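Local structure of glycosyl hydrolases family 31 family protein (Aspergillus niger, 6DRU) at residues A143-I149 and I160-G164; D168-F172 and K437-W441; L595-S601 and L712-F718. The protein hydrolyses xyloglucan oligosaccharides, releasing alpha-xylose from the non-reducing terminal glucose, as a glycoside hydrolase of family 31. All coordinates share one frame; numbering follows the deposited sequence.

Interactions 1 and 2 follow one another along the N-terminal beta-rich part of the chain: 160-164 leads through strand 166-168 into 168-172, and the centres of the two contacts lie about 23 Å apart. Both come within reach of the second subunit. Interaction 2 ties this part to the TIM barrel and comes nearest the active site: the side chain of Pro440 lies about 11 Å from that of Asp395, an active-site residue, and about 13 Å from the bound xylose. Interaction 3 pins the C-terminal tail to helix 596-609; its centre is about 35 Å from each of the others, and it lies far from the xylose pocket and the active site.

Interaction 1: A143-I149 and I160-G164; sequences ATPDEQI and INKKG
Ile160 and Asn161 face Ile149. The carbonyl oxygens of Ile160 and Ile149 are merely neighbours, with no bond between them, while the Ile160 side chain turns to Val632 and to Ala500 and Leu503 of helix 492-508. Asn161 does more. With CG anti to the backbone N (chi1 180°), its side chain crosses that of Gln148 at about a right angle, the two amide planes 40° apart, and OD1 takes the N-H of Ile149 at 3.1 Å (Ile149 N to Asn161 OD1). The same oxygen accepts from Lys163 N at 3.2 Å, closing an Asx turn. The two donors arrive from opposite faces of the amide plane, that of Lys163 well above it. On the amide's other branch, a water accepts a hydrogen bond from Asn161 ND2 and donates one to Glu147 O, 2.7 Å from the water; ND2 also bonds Ser633 O. Lys162 then supplies a backbone bond, Lys162 N to Ile149 O at 2.8 Å. Lys163 buries the most surface of any residue here. Its chain bends at CB-CG (chi2 92°) and runs alongside the Glu147 backbone, CD lying 3.2 Å from Glu147 O, until NZ meets Thr144 O at 2.8 Å. That carbonyl belongs to a type I turn, 144-147, and already accepts Glu147 N; NZ approaches from the opposite face, and also bonds the carbonyls of Gly202 and Thr203. The contact thus joins the loops on both sides of strand 149-151. Through the Asn161 amide, with its water, and the Lys163 ammonium, hydrogen bonds from side chains to the backbone hold the two loops together. The Lys163 charge is probably eased by three carbonyl oxygens; Glu147 OE2, 4.4 Å from NZ, stays beyond a salt bridge, and Glu147 OE1 is hydrogen-bonded to Ser183 OG and Tyr187 OH.

Interaction 2: D168-F172 and K437-W441; sequences DMVNF and KLYPW
One water oxygen links Asn171 to Lys437: it accepts from Asn171 ND2 at 2.7 Å, donates to Lys437 O at 2.7 Å, and weakly accepts from Lys437 NZ. The lysine folds back on itself, with bends at chi2 (-65°) and chi3 (-81°), which brings NZ round to the water that its own carbonyl also holds. The curved chain lies against Met169: Lys437 CD is 3.3 Å from Met169 O, and Lys437 CE is 3.7 Å from Met169 CB. Beyond the two segments NZ bonds Pro177 O, at the start of strand 176-183; the model sets it improbably close to Asn171 OD1, a doubtful detail. Opposite the asparagine amide comes the Pro440 ring, Pro440 CG standing 3.5 Å from Asn171 ND2, near the start of helix 439-455. Lys437 pairs through its backbone with Pro194, which joins it to the N-terminal part; Met169 pairs with Gly197 within that part. Here the chain leading into helix 439-455 meets the loop after strand 166-168. The buried ammonium is met by Pro177 O and, weakly, by the water, which probably eases the cost of its charge.

Interaction 3: L595-S601 and L712-F718; sequences LGAYLKS and LLSGNVF
The Tyr598 ring meets Leu712 and Val717 from two sides. Over one face sits Leu712 CD1, 4.3 Å from the ring centroid and 18° off its normal, a CH-pi contact displaced toward the rim; at the ring edge, near its plane, Val717 CG1 comes within 4.1 Å of Tyr598 CE1, the two side chains crossing at about a right angle. Tyr598 CG lies anti to the backbone N (chi1 -173°), which swings the ring off helix 596-609 and against the end of helix 709-712, where Leu712 O is 3.2 Å from Tyr598 CD1. The phenol oxygen goes on to Phe645 O and the N-H of Arg648, so the ring is pinned at its far end too. One turn later Ser601 points OG at the tail and donates to Gly715 O, at 2.8 Å from that oxygen and tilted 28° from the carbonyl plane. Phe718, the last residue of the chain, turns its ring so that Ser601 OG lies in plane at the edge, 3.7 Å from Phe718 CD2; the ring also touches Ile602 and Gln605. At the other end, Leu595 CD2 and Leu713 CD1 meet obliquely at 4.2 Å, and Ala597 CB rests 3.5 Å from Leu713 O. Between these ends Gly715 leaves the helical path with positive phi, and its CA passes close over Ala597 O and Tyr598. The tail after helix 709-712, at the C-terminus of the chain, is thereby laid along helix 596-609. Leucine, valine and aromatic groups make most of the contact, while the one direct hydrogen bond across it, from Ser601 to Gly715, adds a directional tie to a mainly apolar contact.

Interaction 1: A143-I149 and I160-G164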
ATOM      1  N   ALA A 143     -28.271 -15.719  -2.242  1.00 62.60           N
ATOM      2  CA  ALA A 143     -29.517 -15.085  -1.838  1.00 61.96           C
ATOM      3  C   ALA A 143     -30.552 -15.285  -2.936  1.00 63.51           C
ATOM      4  O   ALA A 143     -30.216 -15.515  -4.102  1.00 56.62           O
ATOM      5  CB  ALA A 143     -29.322 -13.593  -1.544  1.00 54.90           C
ATOM      6  N   THR A 144     -31.821 -15.193  -2.551  1.00 66.13           N
ATOM      7  CA  THR A 144     -32.912 -15.324  -3.500  1.00 61.14           C
ATOM      8  C   THR A 144     -33.574 -13.969  -3.731  1.00 61.71           C
ATOM      9  O   THR A 144     -33.529 -13.097  -2.858  1.00 66.42           O
ATOM     10  CB  THR A 144     -33.963 -16.324  -3.005  1.00 61.67           C
ATOM     11  OG1 THR A 144     -34.324 -16.009  -1.654  1.00 72.40           O
ATOM     12  CG2 THR A 144     -33.419 -17.742  -3.065  1.00 64.84           C
ATOM     13  N   PRO A 145     -34.194 -13.757  -4.896  1.00 59.37           N
ATOM     14  CA  PRO A 145     -34.777 -12.434  -5.173  1.00 59.27           C
ATOM     15  C   PRO A 145     -35.897 -12.052  -4.221  1.00 55.60           C
ATOM     16  O   PRO A 145     -36.140 -10.857  -4.017  1.00 71.74           O
ATOM     17  CB  PRO A 145     -35.290 -12.573  -6.613  1.00 50.45           C
ATOM     18  CG  PRO A 145     -34.503 -13.700  -7.195  1.00 55.17           C
ATOM     19  CD  PRO A 145     -34.278 -14.651  -6.064  1.00 49.35           C
ATOM     20  N   ASP A 146     -36.579 -13.028  -3.628  1.00 67.87           N
ATOM     21  CA  ASP A 146     -37.722 -12.779  -2.764  1.00 76.91           C
ATOM     22  C   ASP A 146     -37.340 -12.546  -1.306  1.00 78.34           C
ATOM     23  O   ASP A 146     -38.229 -12.311  -0.478  1.00 83.08           O
ATOM     24  CB  ASP A 146     -38.710 -13.950  -2.863  1.00 93.85           C
ATOM     25  CG  ASP A 146     -38.096 -15.273  -2.432  1.00106.71           C
ATOM     26  OD1 ASP A 146     -37.990 -15.526  -1.212  1.00103.29           O
ATOM     27  OD2 ASP A 146     -37.711 -16.061  -3.322  1.00102.44           O
ATOM     28  N   GLU A 147     -36.054 -12.602  -0.970  1.00 74.69           N
ATOM     29  CA  GLU A 147     -35.636 -12.571   0.423  1.00 67.90           C
ATOM     30  C   GLU A 147     -35.815 -11.174   1.012  1.00 67.80           C
ATOM     31  O   GLU A 147     -35.836 -10.165   0.303  1.00 67.58           O
ATOM     32  CB  GLU A 147     -34.177 -13.007   0.560  1.00 77.09           C
ATOM     33  CG  GLU A 147     -33.858 -13.692   1.878  1.00 74.46           C
ATOM     34  CD  GLU A 147     -32.476 -14.315   1.896  1.00 76.44           C
ATOM     35  OE1 GLU A 147     -31.968 -14.598   3.002  1.00 67.86           O
ATOM     36  OE2 GLU A 147     -31.891 -14.507   0.808  1.00 73.51           O
ATOM     37  N   GLN A 148     -35.950 -11.129   2.335  1.00 65.67           N
ATOM     38  CA  GLN A 148     -36.114  -9.884   3.069  1.00 67.66           C
ATOM     39  C   GLN A 148     -35.091  -9.821   4.193  1.00 65.55           C
ATOM     40  O   GLN A 148     -34.878 -10.807   4.905  1.00 63.41           O
ATOM     41  CB  GLN A 148     -37.534  -9.756   3.631  1.00 64.34           C
ATOM     42  CG  GLN A 148     -38.614  -9.692   2.565  1.00 64.07           C
ATOM     43  CD  GLN A 148     -39.988  -9.423   3.143  1.00 68.02           C
ATOM     44  OE1 GLN A 148     -40.122  -8.788   4.190  1.00 69.85           O
ATOM     45  NE2 GLN A 148     -41.018  -9.914   2.467  1.00 71.00           N
ATOM     46  N   ILE A 149     -34.460  -8.661   4.347  1.00 63.91           N
ATOM     47  CA  ILE A 149     -33.390  -8.460   5.317  1.00 59.01           C
ATOM     48  C   ILE A 149     -33.841  -7.400   6.312  1.00 51.61           C
ATOM     49  O   ILE A 149     -34.202  -6.285   5.915  1.00 57.85           O
ATOM     50  CB  ILE A 149     -32.076  -8.046   4.639  1.00 56.72           C
ATOM     51  CG1 ILE A 149     -31.677  -9.071   3.572  1.00 52.58           C
ATOM     52  CG2 ILE A 149     -30.978  -7.879   5.669  1.00 60.79           C
ATOM     53  CD1 ILE A 149     -31.549 -10.482   4.097  1.00 48.96           C
ATOM     54  N   ILE A 160     -37.732  -0.860   6.308  1.00 54.60           N
ATOM     55  CA  ILE A 160     -37.418  -1.963   7.205  1.00 58.85           C
ATOM     56  C   ILE A 160     -36.942  -3.199   6.454  1.00 62.11           C
ATOM     57  O   ILE A 160     -36.321  -4.076   7.074  1.00 66.03           O
ATOM     58  CB  ILE A 160     -38.610  -2.319   8.118  1.00 58.61           C
ATOM     59  CG1 ILE A 160     -39.860  -2.611   7.288  1.00 67.25           C
ATOM     60  CG2 ILE A 160     -38.859  -1.214   9.136  1.00 48.53           C
ATOM     61  CD1 ILE A 160     -41.008  -3.150   8.106  1.00 63.66           C
ATOM     62  N   ASN A 161     -37.218  -3.306   5.155  1.00 62.91           N
ATOM     63  CA  ASN A 161     -36.657  -4.352   4.309  1.00 66.09           C
ATOM     64  C   ASN A 161     -35.422  -3.783   3.621  1.00 67.92           C
ATOM     65  O   ASN A 161     -35.534  -2.931   2.733  1.00 61.50           O
ATOM     66  CB  ASN A 161     -37.682  -4.840   3.287  1.00 61.79           C
ATOM     67  CG  ASN A 161     -37.132  -5.926   2.379  1.00 65.89           C
ATOM     68  OD1 ASN A 161     -36.141  -6.581   2.703  1.00 61.93           O
ATOM     69  ND2 ASN A 161     -37.775  -6.119   1.235  1.00 64.53           N
ATOM     70  N   LYS A 162     -34.246  -4.254   4.029  1.00 64.08           N
ATOM     71  CA  LYS A 162     -32.984  -3.741   3.519  1.00 58.30           C
ATOM     72  C   LYS A 162     -32.505  -4.472   2.269  1.00 57.87           C
ATOM     73  O   LYS A 162     -31.388  -4.216   1.810  1.00 62.57           O
ATOM     74  CB  LYS A 162     -31.910  -3.812   4.608  1.00 49.15           C
ATOM     75  CG  LYS A 162     -32.265  -3.051   5.880  1.00 56.74           C
ATOM     76  CD  LYS A 162     -32.404  -1.555   5.618  1.00 59.43           C
ATOM     77  CE  LYS A 162     -32.978  -0.824   6.826  1.00 57.37           C
ATOM     78  NZ  LYS A 162     -31.936  -0.459   7.825  1.00 61.92           N
ATOM     79  N   LYS A 163     -33.320  -5.367   1.713  1.00 55.73           N
ATOM     80  CA  LYS A 163     -32.934  -6.080   0.503  1.00 50.93           C
ATOM     81  C   LYS A 163     -32.708  -5.101  -0.644  1.00 53.15           C
ATOM     82  O   LYS A 163     -33.449  -4.130  -0.810  1.00 55.37           O
ATOM     83  CB  LYS A 163     -34.013  -7.096   0.125  1.00 64.64           C
ATOM     84  CG  LYS A 163     -33.737  -7.872  -1.155  1.00 52.56           C
ATOM     85  CD  LYS A 163     -33.005  -9.168  -0.860  1.00 62.93           C
ATOM     86  CE  LYS A 163     -32.692  -9.929  -2.135  1.00 60.12           C
ATOM     87  NZ  LYS A 163     -31.786 -11.084  -1.881  1.00 65.79           N
ATOM     88  N   GLY A 164     -31.673  -5.365  -1.437  1.00 59.23           N
ATOM     89  CA  GLY A 164     -31.324  -4.491  -2.538  1.00 53.91           C
ATOM     90  C   GLY A 164     -30.514  -3.274  -2.155  1.00 64.96           C
ATOM     91  O   GLY A 164     -30.304  -2.400  -3.004  1.00 61.00           O
TER
HETATM   92  O   HOH W   1     -37.627  -8.511  -0.885  1.00 68.92           O

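Interaction 2: D168-F172 and K437-W441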
ATOM      1  N   ASP A 168     -22.527   0.673   3.766  1.00 65.27           N
ATOM      2  CA  ASP A 168     -21.125   0.851   4.110  1.00 69.56           C
ATOM      3  C   ASP A 168     -20.952   0.824   5.623  1.00 63.35           C
ATOM      4  O   ASP A 168     -21.748   1.404   6.365  1.00 66.03           O
ATOM      5  CB  ASP A 168     -20.601   2.170   3.545  1.00 56.59           C
ATOM      6  CG  ASP A 168     -20.921   2.343   2.075  1.00 78.02           C
ATOM      7  OD1 ASP A 168     -20.612   1.421   1.290  1.00 82.11           O
ATOM      8  OD2 ASP A 168     -21.487   3.394   1.707  1.00 82.77           O
ATOM      9  N   MET A 169     -19.904   0.144   6.083  1.00 59.51           N
ATOM     10  CA  MET A 169     -19.636   0.030   7.516  1.00 68.12           C
ATOM     11  C   MET A 169     -18.639   1.103   7.953  1.00 63.27           C
ATOM     12  O   MET A 169     -17.501   0.834   8.337  1.00 69.52           O
ATOM     13  CB  MET A 169     -19.143  -1.372   7.852  1.00 60.23           C
ATOM     14  CG  MET A 169     -20.234  -2.422   7.798  1.00 55.46           C
ATOM     15  SD  MET A 169     -19.744  -3.949   8.612  1.00 75.53           S
ATOM     16  CE  MET A 169     -19.048  -4.850   7.234  1.00 60.67           C
ATOM     17  N   VAL A 170     -19.103   2.348   7.886  1.00 60.86           N
ATOM     18  CA  VAL A 170     -18.350   3.505   8.360  1.00 63.14           C
ATOM     19  C   VAL A 170     -19.321   4.401   9.118  1.00 60.90           C
ATOM     20  O   VAL A 170     -20.370   4.780   8.587  1.00 64.06           O
ATOM     21  CB  VAL A 170     -17.656   4.266   7.211  1.00 44.17           C
ATOM     22  CG1 VAL A 170     -18.607   4.485   6.048  1.00 59.51           C
ATOM     23  CG2 VAL A 170     -17.101   5.591   7.711  1.00 63.41           C
ATOM     24  N   ASN A 171     -18.982   4.725  10.361  1.00 63.53           N
ATOM     25  CA  ASN A 171     -19.909   5.417  11.245  1.00 55.22           C
ATOM     26  C   ASN A 171     -19.887   6.922  11.017  1.00 54.22           C
ATOM     27  O   ASN A 171     -18.830   7.516  10.788  1.00 59.73           O
ATOM     28  CB  ASN A 171     -19.568   5.117  12.705  1.00 56.70           C
ATOM     29  CG  ASN A 171     -19.765   3.659  13.063  1.00 65.36           C
ATOM     30  OD1 ASN A 171     -20.297   2.881  12.271  1.00 70.10           O
ATOM     31  ND2 ASN A 171     -19.339   3.280  14.262  1.00 62.52           N
ATOM     32  N   PHE A 172     -21.068   7.532  11.076  1.00 61.36           N
ATOM     33  CA  PHE A 172     -21.204   8.983  11.149  1.00 59.07           C
ATOM     34  C   PHE A 172     -22.578   9.300  11.730  1.00 61.50           C
ATOM     35  O   PHE A 172     -23.364   8.400  12.036  1.00 60.04           O
ATOM     36  CB  PHE A 172     -20.973   9.654   9.788  1.00 51.95           C
ATOM     37  CG  PHE A 172     -21.857   9.144   8.684  1.00 60.11           C
ATOM     38  CD1 PHE A 172     -23.139   9.643   8.512  1.00 55.55           C
ATOM     39  CD2 PHE A 172     -21.388   8.193   7.793  1.00 55.72           C
ATOM     40  CE1 PHE A 172     -23.944   9.186   7.485  1.00 51.41           C
ATOM     41  CE2 PHE A 172     -22.187   7.730   6.765  1.00 55.06           C
ATOM     42  CZ  PHE A 172     -23.467   8.226   6.611  1.00 58.88           C
ATOM     43  N   LYS A 437     -14.843   0.031  13.886  1.00 49.17           N
ATOM     44  CA  LYS A 437     -16.206  -0.165  14.366  1.00 51.56           C
ATOM     45  C   LYS A 437     -16.270  -0.385  15.871  1.00 53.77           C
ATOM     46  O   LYS A 437     -17.365  -0.334  16.442  1.00 66.99           O
ATOM     47  CB  LYS A 437     -16.858  -1.343  13.640  1.00 52.69           C
ATOM     48  CG  LYS A 437     -16.725  -1.288  12.127  1.00 55.86           C
ATOM     49  CD  LYS A 437     -17.476  -0.101  11.548  1.00 50.40           C
ATOM     50  CE  LYS A 437     -18.960  -0.396  11.411  1.00 59.57           C
ATOM     51  NZ  LYS A 437     -19.804   0.715  11.929  1.00 63.29           N
ATOM     52  N   LEU A 438     -15.131  -0.631  16.522  1.00 50.74           N
ATOM     53  CA  LEU A 438     -15.089  -0.842  17.962  1.00 50.72           C
ATOM     54  C   LEU A 438     -15.168   0.458  18.753  1.00 51.31           C
ATOM     55  O   LEU A 438     -15.577   0.429  19.918  1.00 55.14           O
ATOM     56  CB  LEU A 438     -13.809  -1.604  18.332  1.00 47.69           C
ATOM     57  CG  LEU A 438     -13.353  -1.686  19.793  1.00 48.40           C
ATOM     58  CD1 LEU A 438     -14.330  -2.497  20.627  1.00 45.70           C
ATOM     59  CD2 LEU A 438     -11.953  -2.269  19.887  1.00 58.31           C
ATOM     60  N   TYR A 439     -14.814   1.592  18.139  1.00 53.26           N
ATOM     61  CA  TYR A 439     -14.635   2.829  18.901  1.00 56.43           C
ATOM     62  C   TYR A 439     -15.866   3.235  19.706  1.00 64.29           C
ATOM     63  O   TYR A 439     -15.731   3.440  20.925  1.00 60.61           O
ATOM     64  CB  TYR A 439     -14.185   3.956  17.964  1.00 49.21           C
ATOM     65  CG  TYR A 439     -13.766   5.207  18.699  1.00 57.37           C
ATOM     66  CD1 TYR A 439     -14.687   6.200  19.010  1.00 61.85           C
ATOM     67  CD2 TYR A 439     -12.447   5.394  19.090  1.00 65.07           C
ATOM     68  CE1 TYR A 439     -14.305   7.343  19.688  1.00 61.03           C
ATOM     69  CE2 TYR A 439     -12.055   6.532  19.765  1.00 68.44           C
ATOM     70  CZ  TYR A 439     -12.988   7.503  20.062  1.00 64.69           C
ATOM     71  OH  TYR A 439     -12.598   8.638  20.735  1.00 60.37           O
ATOM     72  N   PRO A 440     -17.066   3.382  19.125  1.00 58.22           N
ATOM     73  CA  PRO A 440     -18.213   3.763  19.965  1.00 52.96           C
ATOM     74  C   PRO A 440     -18.619   2.677  20.941  1.00 58.48           C
ATOM     75  O   PRO A 440     -19.112   2.988  22.033  1.00 56.27           O
ATOM     76  CB  PRO A 440     -19.317   4.046  18.940  1.00 55.26           C
ATOM     77  CG  PRO A 440     -18.971   3.183  17.785  1.00 64.85           C
ATOM     78  CD  PRO A 440     -17.469   3.173  17.721  1.00 55.96           C
ATOM     79  N   TRP A 441     -18.428   1.408  20.576  1.00 58.79           N
ATOM     80  CA  TRP A 441     -18.711   0.312  21.495  1.00 59.62           C
ATOM     81  C   TRP A 441     -17.809   0.382  22.721  1.00 51.61           C
ATOM     82  O   TRP A 441     -18.272   0.206  23.855  1.00 49.68           O
ATOM     83  CB  TRP A 441     -18.534  -1.018  20.760  1.00 53.89           C
ATOM     84  CG  TRP A 441     -19.027  -2.232  21.484  1.00 51.87           C
ATOM     85  CD1 TRP A 441     -20.233  -2.848  21.321  1.00 50.90           C
ATOM     86  CD2 TRP A 441     -18.316  -2.997  22.465  1.00 56.37           C
ATOM     87  NE1 TRP A 441     -20.321  -3.945  22.145  1.00 54.93           N
ATOM     88  CE2 TRP A 441     -19.157  -4.057  22.858  1.00 58.08           C
ATOM     89  CE3 TRP A 441     -17.052  -2.886  23.053  1.00 49.92           C
ATOM     90  CZ2 TRP A 441     -18.776  -4.998  23.812  1.00 51.40           C
ATOM     91  CZ3 TRP A 441     -16.675  -3.821  24.000  1.00 55.71           C
ATOM     92  CH2 TRP A 441     -17.534  -4.863  24.370  1.00 58.83           C
TER
HETATM   93  O   HOH W   2     -19.520   0.803  15.263  1.00 55.69           O

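Interaction 3: L595-S601 and L712-F718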
ATOM      1  N   LEU A 595     -47.959   4.727  32.225  1.00 64.59           N
ATOM      2  CA  LEU A 595     -47.515   3.507  31.569  1.00 63.72           C
ATOM      3  C   LEU A 595     -46.285   2.898  32.235  1.00 68.92           C
ATOM      4  O   LEU A 595     -45.632   2.037  31.636  1.00 72.51           O
ATOM      5  CB  LEU A 595     -47.226   3.780  30.090  1.00 44.79           C
ATOM      6  CG  LEU A 595     -48.426   4.095  29.195  1.00 61.21           C
ATOM      7  CD1 LEU A 595     -47.998   4.918  27.987  1.00 57.51           C
ATOM      8  CD2 LEU A 595     -49.122   2.814  28.757  1.00 49.06           C
ATOM      9  N   GLY A 596     -45.961   3.327  33.459  1.00 63.07           N
ATOM     10  CA  GLY A 596     -44.730   2.880  34.094  1.00 66.33           C
ATOM     11  C   GLY A 596     -44.684   1.383  34.339  1.00 64.13           C
ATOM     12  O   GLY A 596     -43.652   0.743  34.126  1.00 72.46           O
ATOM     13  N   ALA A 597     -45.799   0.807  34.795  1.00 69.25           N
ATOM     14  CA  ALA A 597     -45.841  -0.636  35.012  1.00 63.76           C
ATOM     15  C   ALA A 597     -45.679  -1.391  33.700  1.00 66.89           C
ATOM     16  O   ALA A 597     -44.975  -2.407  33.639  1.00 65.05           O
ATOM     17  CB  ALA A 597     -47.148  -1.027  35.702  1.00 72.85           C
ATOM     18  N   TYR A 598     -46.331  -0.911  32.639  1.00 68.06           N
ATOM     19  CA  TYR A 598     -46.189  -1.534  31.327  1.00 64.65           C
ATOM     20  C   TYR A 598     -44.763  -1.399  30.806  1.00 68.29           C
ATOM     21  O   TYR A 598     -44.210  -2.346  30.235  1.00 62.46           O
ATOM     22  CB  TYR A 598     -47.182  -0.903  30.354  1.00 60.60           C
ATOM     23  CG  TYR A 598     -47.268  -1.569  29.002  1.00 60.89           C
ATOM     24  CD1 TYR A 598     -47.893  -2.800  28.850  1.00 57.49           C
ATOM     25  CD2 TYR A 598     -46.747  -0.954  27.872  1.00 64.20           C
ATOM     26  CE1 TYR A 598     -47.984  -3.405  27.612  1.00 63.67           C
ATOM     27  CE2 TYR A 598     -46.834  -1.550  26.631  1.00 67.26           C
ATOM     28  CZ  TYR A 598     -47.453  -2.775  26.506  1.00 67.80           C
ATOM     29  OH  TYR A 598     -47.542  -3.372  25.271  1.00 68.08           O
ATOM     30  N   LEU A 599     -44.152  -0.227  30.998  1.00 72.09           N
ATOM     31  CA  LEU A 599     -42.785  -0.012  30.535  1.00 58.54           C
ATOM     32  C   LEU A 599     -41.802  -0.902  31.283  1.00 65.83           C
ATOM     33  O   LEU A 599     -40.971  -1.583  30.669  1.00 64.36           O
ATOM     34  CB  LEU A 599     -42.400   1.456  30.696  1.00 47.05           C
ATOM     35  CG  LEU A 599     -43.039   2.432  29.712  1.00 61.39           C
ATOM     36  CD1 LEU A 599     -42.871   3.862  30.201  1.00 63.63           C
ATOM     37  CD2 LEU A 599     -42.429   2.258  28.331  1.00 53.84           C
ATOM     38  N   LYS A 600     -41.872  -0.902  32.615  1.00 59.42           N
ATOM     39  CA  LYS A 600     -40.932  -1.699  33.395  1.00 56.45           C
ATOM     40  C   LYS A 600     -41.120  -3.189  33.129  1.00 64.08           C
ATOM     41  O   LYS A 600     -40.161  -3.965  33.228  1.00 75.69           O
ATOM     42  CB  LYS A 600     -41.094  -1.374  34.883  1.00 47.65           C
ATOM     43  CG  LYS A 600     -40.326  -2.286  35.827  1.00 68.70           C
ATOM     44  CD  LYS A 600     -40.734  -2.070  37.278  1.00 72.83           C
ATOM     45  CE  LYS A 600     -39.605  -2.452  38.225  1.00 83.27           C
ATOM     46  NZ  LYS A 600     -39.755  -1.814  39.564  1.00 86.13           N
ATOM     47  N   SER A 601     -42.332  -3.601  32.755  1.00 73.20           N
ATOM     48  CA  SER A 601     -42.579  -5.011  32.466  1.00 70.38           C
ATOM     49  C   SER A 601     -41.988  -5.420  31.121  1.00 75.10           C
ATOM     50  O   SER A 601     -41.379  -6.491  31.005  1.00 74.24           O
ATOM     51  CB  SER A 601     -44.078  -5.295  32.500  1.00 61.36           C
ATOM     52  OG  SER A 601     -44.331  -6.681  32.362  1.00 81.09           O
ATOM     53  N   LEU A 712     -53.127  -4.094  30.641  1.00 81.98           N
ATOM     54  CA  LEU A 712     -51.840  -3.623  30.143  1.00 79.25           C
ATOM     55  C   LEU A 712     -51.261  -2.544  31.045  1.00 73.41           C
ATOM     56  O   LEU A 712     -50.039  -2.473  31.217  1.00 78.96           O
ATOM     57  CB  LEU A 712     -51.982  -3.131  28.697  1.00 61.82           C
ATOM     58  CG  LEU A 712     -52.491  -1.727  28.357  1.00 57.67           C
ATOM     59  CD1 LEU A 712     -51.353  -0.718  28.286  1.00 64.14           C
ATOM     60  CD2 LEU A 712     -53.260  -1.756  27.045  1.00 60.03           C
ATOM     61  N   LEU A 713     -52.115  -1.709  31.641  1.00 67.67           N
ATOM     62  CA  LEU A 713     -51.642  -0.743  32.622  1.00 69.16           C
ATOM     63  C   LEU A 713     -51.160  -1.416  33.900  1.00 72.29           C
ATOM     64  O   LEU A 713     -50.440  -0.788  34.683  1.00 76.88           O
ATOM     65  CB  LEU A 713     -52.747   0.264  32.943  1.00 71.28           C
ATOM     66  CG  LEU A 713     -52.630   1.654  32.314  1.00 67.95           C
ATOM     67  CD1 LEU A 713     -52.556   1.569  30.802  1.00 60.69           C
ATOM     68  CD2 LEU A 713     -53.796   2.529  32.742  1.00 72.03           C
ATOM     69  N   SER A 714     -51.541  -2.678  34.127  1.00 74.46           N
ATOM     70  CA  SER A 714     -51.088  -3.410  35.303  1.00 74.43           C
ATOM     71  C   SER A 714     -49.702  -4.016  35.123  1.00 76.10           C
ATOM     72  O   SER A 714     -49.027  -4.287  36.122  1.00 86.58           O
ATOM     73  CB  SER A 714     -52.080  -4.522  35.651  1.00 77.46           C
ATOM     74  OG  SER A 714     -51.867  -5.657  34.830  1.00 75.86           O
ATOM     75  N   GLY A 715     -49.265  -4.230  33.879  1.00 70.31           N
ATOM     76  CA  GLY A 715     -47.987  -4.824  33.579  1.00 70.51           C
ATOM     77  C   GLY A 715     -48.030  -6.320  33.321  1.00 84.94           C
ATOM     78  O   GLY A 715     -47.155  -6.842  32.618  1.00 80.97           O
ATOM     79  N   ASN A 716     -49.021  -7.025  33.873  1.00 94.27           N
ATOM     80  CA  ASN A 716     -49.144  -8.470  33.667  1.00 84.71           C
ATOM     81  C   ASN A 716     -49.585  -8.724  32.229  1.00 88.40           C
ATOM     82  O   ASN A 716     -50.763  -8.898  31.921  1.00 86.85           O
ATOM     83  CB  ASN A 716     -50.115  -9.095  34.661  1.00 71.53           C
ATOM     84  CG  ASN A 716     -49.741  -8.814  36.099  1.00106.22           C
ATOM     85  OD1 ASN A 716     -49.010  -7.865  36.388  1.00122.91           O
ATOM     86  ND2 ASN A 716     -50.217  -9.656  37.010  1.00116.84           N
ATOM     87  N   VAL A 717     -48.604  -8.756  31.325  1.00 78.30           N
ATOM     88  CA  VAL A 717     -48.847  -9.003  29.909  1.00 73.21           C
ATOM     89  C   VAL A 717     -48.001 -10.146  29.365  1.00 76.02           C
ATOM     90  O   VAL A 717     -48.148 -10.507  28.198  1.00 81.42           O
ATOM     91  CB  VAL A 717     -48.623  -7.728  29.069  1.00 71.11           C
ATOM     92  CG1 VAL A 717     -49.728  -6.718  29.349  1.00 75.00           C
ATOM     93  CG2 VAL A 717     -47.260  -7.123  29.362  1.00 76.75           C
ATOM     94  N   PHE A 718     -47.119 -10.725  30.171  1.00 74.86           N
ATOM     95  CA  PHE A 718     -46.319 -11.864  29.741  1.00 77.68           C
ATOM     96  C   PHE A 718     -46.626 -13.100  30.583  1.00 86.48           C
ATOM     97  O   PHE A 718     -47.766 -13.318  31.001  1.00104.96           O
ATOM     98  CB  PHE A 718     -44.830 -11.530  29.814  1.00 73.87           C
ATOM     99  CG  PHE A 718     -44.430 -10.365  28.953  1.00 68.66           C
ATOM    100  CD1 PHE A 718     -44.253 -10.522  27.587  1.00 62.40           C
ATOM    101  CD2 PHE A 718     -44.229  -9.113  29.511  1.00 69.93           C
ATOM    102  CE1 PHE A 718     -43.887  -9.449  26.792  1.00 59.19           C
ATOM    103  CE2 PHE A 718     -43.860  -8.039  28.725  1.00 69.81           C
ATOM    104  CZ  PHE A 718     -43.689  -8.206  27.364  1.00 70.92           C
TER